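Local structure of probable TonB-dependent receptor (Pseudomonas aeruginosa, 4K3F) at residues A[10-13]-A[14-18]; A[170-173]-A[174-178]. The protein probably serves as a periplasmic methionine-binding lipoprotein of the NlpA family, delivering its amino acid to a membrane transporter, and holds selenomethionine in this crystal. All coordinates share one frame; numbering follows the deposited sequence.

Interactions 1 and 2 are two helix starts that meet beside the bound selenomethionine. Interaction 1 comes first along the chain, at the beginning of helix 11-26, which follows strand 3-9 of the six-stranded mixed sheet. Interaction 2 lies much later, where strand 167-170 of the five-stranded mixed sheet gives way to helix 172-177. Their centres are about 12 Å apart, and they touch: Val12 O lies 3.1 Å from Asn173 CB, and the Val12 side chain packs on Leu176 and Glu177. Elements following two different sheets thus supply His14 from one, Asn171 and Asn173 from the other, as in periplasmic binding proteins, which close on a ligand between two lobes.

Interaction 1. Residues A[10-13]-A[14-18]; sequences TPVP and HAEIL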
# COMPACT_ATOMS: atom_id res chain seq x y z
N THR A 10 8.88 0.29 -3.70
CA THR A 10 8.91 -1.00 -3.00
C THR A 10 8.98 -2.10 -4.08
O THR A 10 8.66 -1.91 -5.26
CB THR A 10 7.68 -1.21 -2.06
OG1 THR A 10 6.51 -0.68 -2.72
CG2 THR A 10 7.89 -0.43 -0.76
N PRO A 11 9.50 -3.27 -3.71
CA PRO A 11 9.87 -4.20 -4.78
C PRO A 11 8.70 -4.81 -5.54
O PRO A 11 8.79 -4.98 -6.75
CB PRO A 11 10.60 -5.32 -4.02
CG PRO A 11 11.12 -4.66 -2.81
CD PRO A 11 10.04 -3.70 -2.41
N VAL A 12 7.60 -5.09 -4.84
CA VAL A 12 6.47 -5.80 -5.45
C VAL A 12 5.18 -5.19 -4.93
O VAL A 12 4.96 -5.17 -3.73
CB VAL A 12 6.46 -7.33 -5.14
CG1 VAL A 12 5.29 -8.03 -5.82
CG2 VAL A 12 7.76 -8.01 -5.54
N PRO A 13 4.30 -4.72 -5.82
CA PRO A 13 4.37 -4.71 -7.28
C PRO A 13 5.13 -3.56 -7.90
O PRO A 13 5.38 -3.59 -9.11
CB PRO A 13 2.88 -4.61 -7.67
CG PRO A 13 2.30 -3.75 -6.62
CD PRO A 13 2.96 -4.28 -5.35
N HIS A 14 5.49 -2.54 -7.11
CA HIS A 14 5.85 -1.25 -7.68
C HIS A 14 7.06 -1.27 -8.59
O HIS A 14 7.02 -0.78 -9.71
CB HIS A 14 6.01 -0.20 -6.57
CG HIS A 14 4.84 -0.16 -5.64
ND1 HIS A 14 4.55 -1.18 -4.76
CD2 HIS A 14 3.85 0.74 -5.52
CE1 HIS A 14 3.43 -0.89 -4.12
NE2 HIS A 14 2.99 0.28 -4.56
N ALA A 15 8.15 -1.87 -8.13
CA ALA A 15 9.37 -1.89 -8.95
C ALA A 15 9.20 -2.82 -10.17
O ALA A 15 9.76 -2.57 -11.24
CB ALA A 15 10.58 -2.27 -8.10
N GLU A 16 8.36 -3.84 -10.03
CA GLU A 16 8.07 -4.73 -11.16
C GLU A 16 7.32 -3.91 -12.24
O GLU A 16 7.65 -3.97 -13.41
CB GLU A 16 7.25 -5.94 -10.71
CG GLU A 16 7.96 -6.80 -9.68
CD GLU A 16 7.27 -8.15 -9.41
OE1 GLU A 16 6.04 -8.22 -9.39
OE2 GLU A 16 7.99 -9.12 -9.16
N ILE A 17 6.29 -3.19 -11.83
CA ILE A 17 5.56 -2.33 -12.75
C ILE A 17 6.48 -1.36 -13.46
O ILE A 17 6.41 -1.18 -14.69
CB ILE A 17 4.44 -1.57 -11.99
CG1 ILE A 17 3.34 -2.55 -11.57
CG2 ILE A 17 3.87 -0.42 -12.84
CD1 ILE A 17 2.37 -1.99 -10.53
N LEU A 18 7.34 -0.69 -12.68
CA LEU A 18 8.29 0.24 -13.25
C LEU A 18 9.28 -0.40 -14.23
O LEU A 18 9.57 0.23 -15.27
CB LEU A 18 9.00 1.03 -12.14
CG LEU A 18 8.10 1.97 -11.33
CD1 LEU A 18 8.92 2.51 -10.17
CD2 LEU A 18 7.51 3.12 -12.13
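Thr10 runs alongside His14 at the start of helix 11-26, its OG1 2.9 Å from His14 ND1, with the two side chains pointing the same way. The torsion of Thr10 (chi1 39°) sets this hydroxyl between its own backbone N and carbonyl carbon, on the side where the imidazole lies. The carbonyl of the same threonine accepts the first turn's bond, Ala15 N to Thr10 O, which reaches across five residues and is rather bent at the hydrogen (140°). Pro11 follows with a wider pi-type turn: its carbonyl receives a weak bond from Glu16 N, at 3.5 Å. Val12 spreads both methyls against the carboxylate of Glu16, CG1 lying 3.7 Å from OE1 and CG2 near OE2. The Glu16 chain runs extended to reach them, and OE1 is taken by Tyr232 OH of helix 222-232. Pro13, joined by a cis peptide bond, ends the irregular opening. Its CG makes an off-centre CH-pi contact with the His14 ring, 4.2 Å from the centroid, while its CB meets Ile17 CD1 at 3.9 Å. Pro13 O takes a nearly linear bond from Ile17 N at 2.9 Å, the first regular alpha-helical link here. His14 N, by contrast, is buried without a partner, a cost of the irregular start. The imidazole has several neighbours: NE2 is hydrogen-bonded to Asn198 OD1, Phe56 meets the ring edge-to-face, and Thr10 and Pro13 border it near ND1. This irregular helix start belongs to the beta-alpha-beta unit of strand 3-9, helix 11-26 and strand 30-36, where the turn leaving the first strand delivers a pocket residue, His14, to the selenomethionine site of a periplasmic-binding-protein fold.

Interaction 2. Residues A[170-173]-A[174-178]; sequences INTN and YALEA. With MSE (selenomethionine), chain B.
The selenomethionine pocket draws two of its asparagines from the start of helix 172-177, where Asn173 and Tyr174 pack side by side. Asn173 ND2 sits over the centre of the Tyr174 ring, 3.4 Å above its plane, with the amide turned 50° from the ring. The chi1 of Asn173, 71°, places CG between the backbone N and carbonyl carbon, bringing the amide back beside Tyr174. ND2 also donates to a water that lies 2.8 Å from Glu177 OE2, linking the two side chains. The other end, OD1, is hydrogen-bonded to Tyr40 OH and receives a weak, 3.4 Å bond from the ligand N. Asn171, at the N-cap position, turns its side chain to the ligand instead: ND2 gives OXT a nearly straight bond of 3.0 Å. Its backbone O begins the helix, accepting Ala175 N at 2.9 Å. One residue on, Leu176 N bonds to Thr172 O, and Thr172 CG2 touches Leu176 CD1 at 3.7 Å. Ile170 CG2, before the helix begins, packs on Ala175 CB. The chemistry thus suits a free amino acid: one amide nitrogen donates to its carboxylate and one amide oxygen weakly accepts from its amino group, while Glu83, Arg115 and Asn198 add further bonds.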
# COMPACT_ATOMS: atom_id res chain seq x y z
N ILE A 170 -2.22 -7.46 6.67
CA ILE A 170 -0.90 -7.22 6.07
C ILE A 170 -1.07 -6.52 4.75
O ILE A 170 -1.84 -6.97 3.91
CB ILE A 170 -0.17 -8.53 5.83
CG1 ILE A 170 -0.07 -9.28 7.17
CG2 ILE A 170 1.18 -8.26 5.22
CD1 ILE A 170 0.59 -10.62 7.07
N ASN A 171 -0.37 -5.39 4.60
CA ASN A 171 -0.36 -4.66 3.34
C ASN A 171 0.05 -5.60 2.22
O ASN A 171 1.01 -6.41 2.35
CB ASN A 171 0.61 -3.48 3.38
CG ASN A 171 0.18 -2.42 4.36
OD1 ASN A 171 0.53 -2.46 5.56
ND2 ASN A 171 -0.62 -1.49 3.89
N THR A 172 -0.64 -5.48 1.10
CA THR A 172 -0.47 -6.47 0.02
C THR A 172 0.97 -6.51 -0.55
O THR A 172 1.49 -7.58 -0.91
CB THR A 172 -1.52 -6.20 -1.06
OG1 THR A 172 -2.80 -6.47 -0.48
CG2 THR A 172 -1.30 -7.06 -2.29
N ASN A 173 1.63 -5.36 -0.68
CA ASN A 173 3.00 -5.36 -1.17
C ASN A 173 3.90 -6.27 -0.35
O ASN A 173 4.66 -7.07 -0.92
CB ASN A 173 3.61 -3.96 -1.28
CG ASN A 173 3.90 -3.33 0.06
OD1 ASN A 173 3.00 -2.92 0.79
ND2 ASN A 173 5.17 -3.27 0.40
N TYR A 174 3.71 -6.24 0.98
CA TYR A 174 4.44 -7.09 1.87
C TYR A 174 3.91 -8.54 1.84
O TYR A 174 4.70 -9.47 1.88
CB TYR A 174 4.47 -6.55 3.29
CG TYR A 174 5.29 -5.29 3.44
CD1 TYR A 174 6.60 -5.23 2.97
CD2 TYR A 174 4.76 -4.18 4.04
CE1 TYR A 174 7.36 -4.09 3.08
CE2 TYR A 174 5.51 -3.02 4.19
CZ TYR A 174 6.79 -2.95 3.68
OH TYR A 174 7.54 -1.80 3.86
N ALA A 175 2.60 -8.72 1.76
CA ALA A 175 2.03 -10.05 1.64
C ALA A 175 2.55 -10.83 0.41
O ALA A 175 2.91 -11.99 0.53
CB ALA A 175 0.53 -9.96 1.63
N LEU A 176 2.59 -10.16 -0.74
CA LEU A 176 3.04 -10.76 -1.99
C LEU A 176 4.51 -11.09 -1.88
O LEU A 176 4.93 -12.11 -2.35
CB LEU A 176 2.79 -9.80 -3.15
CG LEU A 176 1.34 -9.56 -3.57
CD1 LEU A 176 1.25 -8.48 -4.64
CD2 LEU A 176 0.71 -10.85 -4.05
N GLU A 177 5.34 -10.25 -1.25
CA GLU A 177 6.77 -10.65 -1.08
C GLU A 177 6.94 -11.88 -0.20
O GLU A 177 7.90 -12.65 -0.35
CB GLU A 177 7.62 -9.52 -0.51
CG GLU A 177 7.82 -8.37 -1.45
CD GLU A 177 8.89 -7.45 -0.90
OE1 GLU A 177 10.08 -7.80 -1.03
OE2 GLU A 177 8.55 -6.42 -0.28
N ALA A 178 6.02 -12.04 0.73
CA ALA A 178 6.00 -13.19 1.63
C ALA A 178 5.35 -14.45 1.02
O ALA A 178 5.17 -15.43 1.72
CB ALA A 178 5.28 -12.81 2.92
N MSE B . 1.27 -0.72 -1.20
CA MSE B . 0.75 -0.38 0.16
C MSE B . -0.76 -0.58 0.11
O MSE B . -1.40 -0.17 -0.86
OXT MSE B . -1.34 -1.14 1.05
CB MSE B . 1.10 1.06 0.56
CG MSE B . 0.61 1.40 1.95
SE MSE B . 0.93 3.31 2.33
CE MSE B . 2.82 3.30 2.41
O HOH W 1 6.83 -4.85 -1.75